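Local structure of putative fimbrium tip subunit Fim1F (Parabacteroides distasonis, 3R4R) at residues 38-50 / 61-73. The protein is a putative component of the fimbrium tip, part of the cell-surface filaments that mediate adhesion and biofilm formation. Numbering follows the deposited sequence.
Sequences TTEELTIQNCHVA and FKNFYSKDLGEMK. With SO4 (sulfate ion), chain D.
The H48 imidazole lies against N63 and the F61 ring, all three on one face of the antiparallel hairpin formed by strands 46-52 and 58-65. With CG anti to the backbone N (chi1 173°), the ring leans toward the facing strand and meets N63 by its edge: H48 ND1 donates to N63 OD1 at 2.7 Å, the acceptor lying close to the imidazole plane. The amide is nevertheless turned 39° from the ring. Beside this bond, H48 CE1 comes to 3.4 Å from F61 CD2, the edges adjoining and neither ring lying over the other. Both ring nitrogens of H48 have partners, since NE2 pairs with the hydroxyl of Y127, while N63 ND2 passes the connection on to D115. With an alanine at H48, N63 OD1 would probably lose its donor, Y127 its mate and F61 CD2 the ring packed beside it.

Backbone pairing fixes the register: C47 and F64 exchange two bonds, as do V49 and K62, the straightest being V49 N to K62 O (171° at the hydrogen). These pairs present C47, V49, K62 and F64 on the other face. There C47 SG lies 3.8 Å from F64 CD1, an oblique sulfur-aromatic contact, and V49 CG2 is 3.9 Å from F64 CE1. The aliphatic chain of K62 lies over one face of the F64 ring, offset toward its rim. L69 CD2 meets C47 SG and lies 4.0 Å from I44 CG2. L83 also touches C47 and F64.

Beyond the hairpin, selenomethionine M72, bent at chi3, brings CE to 3.5 Å from L42 O, with L42 CB and T39 O close by. The capping box of T38 and E41 starts this turn, where T39 N donates to O1 of a sulfate probably from the crystallisation liquor. The hairpin chemistry thus sets a directional H48-N63 bond beside an aromatic contact on one face against mainly apolar contact on the other, consistent with the latter facing the domain interior.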
loop_
_atom_site.group_PDB
_atom_site.type_symbol
_atom_site.label_atom_id
_atom_site.label_comp_id
_atom_site.label_asym_id
_atom_site.label_seq_id
_atom_site.Cartn_x
_atom_site.Cartn_y
_atom_site.Cartn_z
ATOM N N THR A 38 -4.267 -7.754 9.193
ATOM C CA THR A 38 -5.610 -8.134 9.627
ATOM C C THR A 38 -6.500 -8.318 8.394
ATOM O O THR A 38 -6.135 -7.913 7.284
ATOM C CB THR A 38 -6.213 -7.105 10.620
ATOM O OG1 THR A 38 -6.597 -5.904 9.949
ATOM C CG2 THR A 38 -5.296 -6.805 11.809
ATOM N N THR A 39 -7.677 -8.924 8.600
ATOM C CA THR A 39 -8.681 -9.162 7.562
ATOM C C THR A 39 -9.046 -7.812 6.985
ATOM O O THR A 39 -9.126 -7.713 5.754
ATOM C CB THR A 39 -9.878 -9.952 8.122
ATOM O OG1 THR A 39 -9.425 -11.284 8.387
ATOM C CG2 THR A 39 -11.042 -10.052 7.136
ATOM N N GLU A 40 -9.158 -6.760 7.837
ATOM C CA GLU A 40 -9.440 -5.396 7.358
ATOM C C GLU A 40 -8.343 -4.906 6.404
ATOM O O GLU A 40 -8.638 -4.462 5.301
ATOM C CB GLU A 40 -9.582 -4.396 8.508
ATOM C CG GLU A 40 -10.756 -4.598 9.444
ATOM C CD GLU A 40 -10.675 -3.693 10.661
ATOM O OE1 GLU A 40 -10.661 -2.450 10.496
ATOM O OE2 GLU A 40 -10.614 -4.234 11.788
ATOM N N GLU A 41 -7.085 -5.046 6.807
ATOM C CA GLU A 41 -5.925 -4.581 6.048
ATOM C C GLU A 41 -5.737 -5.357 4.721
ATOM O O GLU A 41 -5.061 -4.851 3.825
ATOM C CB GLU A 41 -4.671 -4.700 6.898
ATOM C CG GLU A 41 -4.729 -3.767 8.101
ATOM C CD GLU A 41 -3.575 -3.826 9.077
ATOM O OE1 GLU A 41 -2.916 -4.887 9.172
ATOM O OE2 GLU A 41 -3.367 -2.821 9.793
ATOM N N LEU A 42 -6.363 -6.523 4.579
ATOM C CA LEU A 42 -6.313 -7.347 3.372
ATOM C C LEU A 42 -7.506 -7.079 2.472
ATOM O O LEU A 42 -7.541 -7.587 1.348
ATOM C CB LEU A 42 -6.271 -8.849 3.724
ATOM C CG LEU A 42 -5.007 -9.408 4.356
ATOM C CD1 LEU A 42 -5.268 -10.782 4.999
ATOM C CD2 LEU A 42 -3.859 -9.472 3.361
ATOM N N THR A 43 -8.494 -6.318 2.967
ATOM C CA THR A 43 -9.751 -6.043 2.257
ATOM C C THR A 43 -9.542 -5.101 1.098
ATOM O O THR A 43 -8.838 -4.095 1.209
ATOM C CB THR A 43 -10.809 -5.449 3.217
ATOM O OG1 THR A 43 -11.071 -6.415 4.212
ATOM C CG2 THR A 43 -12.136 -5.116 2.541
ATOM N N ILE A 44 -10.208 -5.432 -0.007
ATOM C CA ILE A 44 -10.320 -4.639 -1.209
ATOM C C ILE A 44 -11.813 -4.362 -1.382
ATOM O O ILE A 44 -12.598 -5.307 -1.512
ATOM C CB ILE A 44 -9.653 -5.311 -2.427
ATOM C CG1 ILE A 44 -8.165 -5.528 -2.180
ATOM C CG2 ILE A 44 -9.899 -4.486 -3.721
ATOM C CD1 ILE A 44 -7.490 -6.359 -3.233
ATOM N N GLN A 45 -12.202 -3.068 -1.333
ATOM C CA GLN A 45 -13.592 -2.650 -1.464
ATOM C C GLN A 45 -13.883 -2.232 -2.894
ATOM O O GLN A 45 -15.030 -2.286 -3.315
ATOM C CB GLN A 45 -13.913 -1.507 -0.497
ATOM C CG GLN A 45 -13.803 -1.890 0.975
ATOM C CD GLN A 45 -14.333 -0.813 1.887
ATOM O OE1 GLN A 45 -15.481 -0.377 1.785
ATOM N NE2 GLN A 45 -13.548 -0.443 2.876
ATOM N N ASN A 46 -12.847 -1.850 -3.648
ATOM C CA ASN A 46 -12.923 -1.385 -5.036
ATOM C C ASN A 46 -11.540 -1.415 -5.686
ATOM O O ASN A 46 -10.542 -1.396 -4.978
ATOM C CB ASN A 46 -13.511 0.040 -5.091
ATOM C CG ASN A 46 -12.679 1.109 -4.411
ATOM O OD1 ASN A 46 -11.592 1.478 -4.864
ATOM N ND2 ASN A 46 -13.216 1.706 -3.369
ATOM N N CYS A 47 -11.467 -1.449 -7.003
ATOM C CA CYS A 47 -10.192 -1.418 -7.712
ATOM C C CYS A 47 -10.390 -0.892 -9.126
ATOM O O CYS A 47 -11.496 -0.878 -9.662
ATOM C CB CYS A 47 -9.497 -2.786 -7.736
ATOM S SG CYS A 47 -10.379 -4.082 -8.653
ATOM N N HIS A 48 -9.270 -0.466 -9.710
ATOM C CA HIS A 48 -9.084 -0.009 -11.060
ATOM C C HIS A 48 -8.133 -0.978 -11.733
ATOM O O HIS A 48 -7.045 -1.219 -11.218
ATOM C CB HIS A 48 -8.584 1.459 -11.107
ATOM C CG HIS A 48 -8.205 1.928 -12.481
ATOM N ND1 HIS A 48 -9.145 2.411 -13.367
ATOM C CD2 HIS A 48 -6.988 1.986 -13.065
ATOM C CE1 HIS A 48 -8.471 2.730 -14.462
ATOM N NE2 HIS A 48 -7.180 2.480 -14.329
ATOM N N VAL A 49 -8.560 -1.576 -12.846
ATOM C CA VAL A 49 -7.719 -2.513 -13.589
ATOM C C VAL A 49 -7.477 -1.903 -14.961
ATOM O O VAL A 49 -8.411 -1.451 -15.620
ATOM C CB VAL A 49 -8.346 -3.941 -13.652
ATOM C CG1 VAL A 49 -7.565 -4.868 -14.575
ATOM C CG2 VAL A 49 -8.464 -4.546 -12.255
ATOM N N ALA A 50 -6.213 -1.827 -15.341
ATOM C CA ALA A 50 -5.793 -1.268 -16.612
ATOM C C ALA A 50 -4.991 -2.300 -17.384
ATOM O O ALA A 50 -4.173 -2.993 -16.784
ATOM C CB ALA A 50 -4.977 0.006 -16.377
ATOM N N PHE A 61 -9.690 -0.683 -19.585
ATOM C CA PHE A 61 -9.714 -0.380 -18.159
ATOM C C PHE A 61 -11.115 -0.679 -17.623
ATOM O O PHE A 61 -12.096 -0.512 -18.349
ATOM C CB PHE A 61 -9.277 1.071 -17.824
ATOM C CG PHE A 61 -10.377 2.103 -17.831
ATOM C CD1 PHE A 61 -10.722 2.765 -19.002
ATOM C CD2 PHE A 61 -11.093 2.385 -16.672
ATOM C CE1 PHE A 61 -11.767 3.689 -19.016
ATOM C CE2 PHE A 61 -12.152 3.288 -16.694
ATOM C CZ PHE A 61 -12.477 3.945 -17.863
ATOM N N LYS A 62 -11.223 -1.014 -16.331
ATOM C CA LYS A 62 -12.517 -1.245 -15.696
ATOM C C LYS A 62 -12.371 -0.957 -14.231
ATOM O O LYS A 62 -11.310 -1.204 -13.640
ATOM C CB LYS A 62 -13.027 -2.681 -15.965
ATOM C CG LYS A 62 -14.342 -3.057 -15.307
ATOM C CD LYS A 62 -14.928 -4.325 -15.920
ATOM C CE LYS A 62 -16.120 -4.900 -15.175
ATOM N NZ LYS A 62 -17.245 -3.945 -15.006
ATOM N N ASN A 63 -13.430 -0.373 -13.658
ATOM C CA ASN A 63 -13.530 -0.053 -12.245
ATOM C C ASN A 63 -14.515 -0.997 -11.622
ATOM O O ASN A 63 -15.684 -1.024 -12.039
ATOM C CB ASN A 63 -13.923 1.417 -12.040
ATOM C CG ASN A 63 -12.864 2.370 -12.543
ATOM O OD1 ASN A 63 -11.652 2.219 -12.300
ATOM N ND2 ASN A 63 -13.305 3.402 -13.217
ATOM N N PHE A 64 -14.010 -1.842 -10.692
ATOM C CA PHE A 64 -14.780 -2.834 -9.915
ATOM C C PHE A 64 -15.104 -2.331 -8.543
ATOM O O PHE A 64 -14.308 -1.598 -7.962
ATOM C CB PHE A 64 -14.018 -4.155 -9.767
ATOM C CG PHE A 64 -13.692 -4.854 -11.058
ATOM C CD1 PHE A 64 -12.520 -4.557 -11.754
ATOM C CD2 PHE A 64 -14.507 -5.872 -11.535
ATOM C CE1 PHE A 64 -12.198 -5.237 -12.924
ATOM C CE2 PHE A 64 -14.173 -6.564 -12.694
ATOM C CZ PHE A 64 -13.021 -6.246 -13.382
ATOM N N TYR A 65 -16.256 -2.751 -8.003
ATOM C CA TYR A 65 -16.715 -2.370 -6.670
ATOM C C TYR A 65 -17.046 -3.653 -5.876
ATOM O O TYR A 65 -16.902 -4.748 -6.413
ATOM C CB TYR A 65 -17.893 -1.388 -6.769
ATOM C CG TYR A 65 -17.447 -0.078 -7.387
ATOM C CD1 TYR A 65 -16.852 0.917 -6.613
ATOM C CD2 TYR A 65 -17.527 0.133 -8.763
ATOM C CE1 TYR A 65 -16.406 2.117 -7.187
ATOM C CE2 TYR A 65 -17.087 1.327 -9.344
ATOM C CZ TYR A 65 -16.517 2.312 -8.551
ATOM O OH TYR A 65 -16.071 3.490 -9.108
ATOM N N SER A 66 -17.395 -3.521 -4.587
ATOM C CA SER A 66 -17.585 -4.650 -3.652
ATOM C C SER A 66 -18.513 -5.758 -4.213
ATOM O O SER A 66 -18.222 -6.925 -3.965
ATOM C CB SER A 66 -18.136 -4.187 -2.307
ATOM O OG SER A 66 -19.354 -3.473 -2.427
ATOM N N LYS A 67 -19.576 -5.430 -4.969
ATOM C CA LYS A 67 -20.466 -6.466 -5.520
ATOM C C LYS A 67 -19.774 -7.290 -6.638
ATOM O O LYS A 67 -20.139 -8.446 -6.849
ATOM C CB LYS A 67 -21.754 -5.835 -6.069
ATOM N N ASP A 68 -18.766 -6.696 -7.321
ATOM C CA ASP A 68 -18.028 -7.271 -8.448
ATOM C C ASP A 68 -16.856 -8.129 -7.984
ATOM O O ASP A 68 -16.604 -9.187 -8.560
ATOM C CB ASP A 68 -17.502 -6.128 -9.342
ATOM C CG ASP A 68 -18.551 -5.103 -9.746
ATOM O OD1 ASP A 68 -19.573 -5.505 -10.360
ATOM O OD2 ASP A 68 -18.325 -3.894 -9.501
ATOM N N LEU A 69 -16.156 -7.675 -6.932
ATOM C CA LEU A 69 -14.960 -8.299 -6.342
ATOM C C LEU A 69 -15.271 -9.642 -5.680
ATOM O O LEU A 69 -14.377 -10.486 -5.545
ATOM C CB LEU A 69 -14.341 -7.355 -5.309
ATOM C CG LEU A 69 -13.643 -6.144 -5.906
ATOM C CD1 LEU A 69 -13.752 -4.981 -5.032
ATOM C CD2 LEU A 69 -12.221 -6.460 -6.266
ATOM N N GLY A 70 -16.529 -9.824 -5.295
ATOM C CA GLY A 70 -17.002 -11.041 -4.657
ATOM C C GLY A 70 -16.451 -11.206 -3.252
ATOM O O GLY A 70 -16.126 -10.210 -2.605
ATOM N N GLU A 71 -16.275 -12.455 -2.783
ATOM C CA GLU A 71 -15.779 -12.700 -1.431
ATOM C C GLU A 71 -14.253 -12.975 -1.441
ATOM O O GLU A 71 -13.682 -13.345 -2.475
ATOM C CB GLU A 71 -16.550 -13.883 -0.801
ATOM C CG GLU A 71 -16.451 -13.954 0.716
ATOM C CD GLU A 71 -16.893 -12.682 1.419
ATOM O OE1 GLU A 71 -18.091 -12.330 1.321
ATOM O OE2 GLU A 71 -16.028 -12.017 2.037
HETATM N N MSE A 72 -13.596 -12.728 -0.301
HETATM C CA MSE A 72 -12.156 -12.967 -0.163
HETATM C C MSE A 72 -11.930 -14.468 0.074
HETATM O O MSE A 72 -12.297 -15.014 1.114
HETATM C CB MSE A 72 -11.520 -12.117 0.957
HETATM C CG MSE A 72 -9.990 -12.196 0.985
HETATM SE SE MSE A 72 -9.160 -11.722 2.727
HETATM C CE MSE A 72 -9.693 -9.913 2.796
ATOM N N LYS A 73 -11.395 -15.128 -0.945
ATOM C CA LYS A 73 -11.054 -16.551 -0.966
ATOM C C LYS A 73 -9.758 -16.767 -0.193
ATOM O O LYS A 73 -8.829 -15.962 -0.296
ATOM C CB LYS A 73 -10.943 -17.072 -2.416
ATOM C CG LYS A 73 -12.282 -17.165 -3.146
ATOM C CD LYS A 73 -12.100 -17.550 -4.614
ATOM C CE LYS A 73 -13.360 -18.022 -5.303
ATOM N NZ LYS A 73 -13.818 -19.345 -4.793
HETATM S S SO4 D . -8.211 -10.814 11.833
HETATM O O1 SO4 D . -7.288 -10.972 10.701
HETATM O O2 SO4 D . -8.606 -9.404 11.962
HETATM O O3 SO4 D . -9.412 -11.635 11.613
HETATM O O4 SO4 D . -7.535 -11.248 13.059
#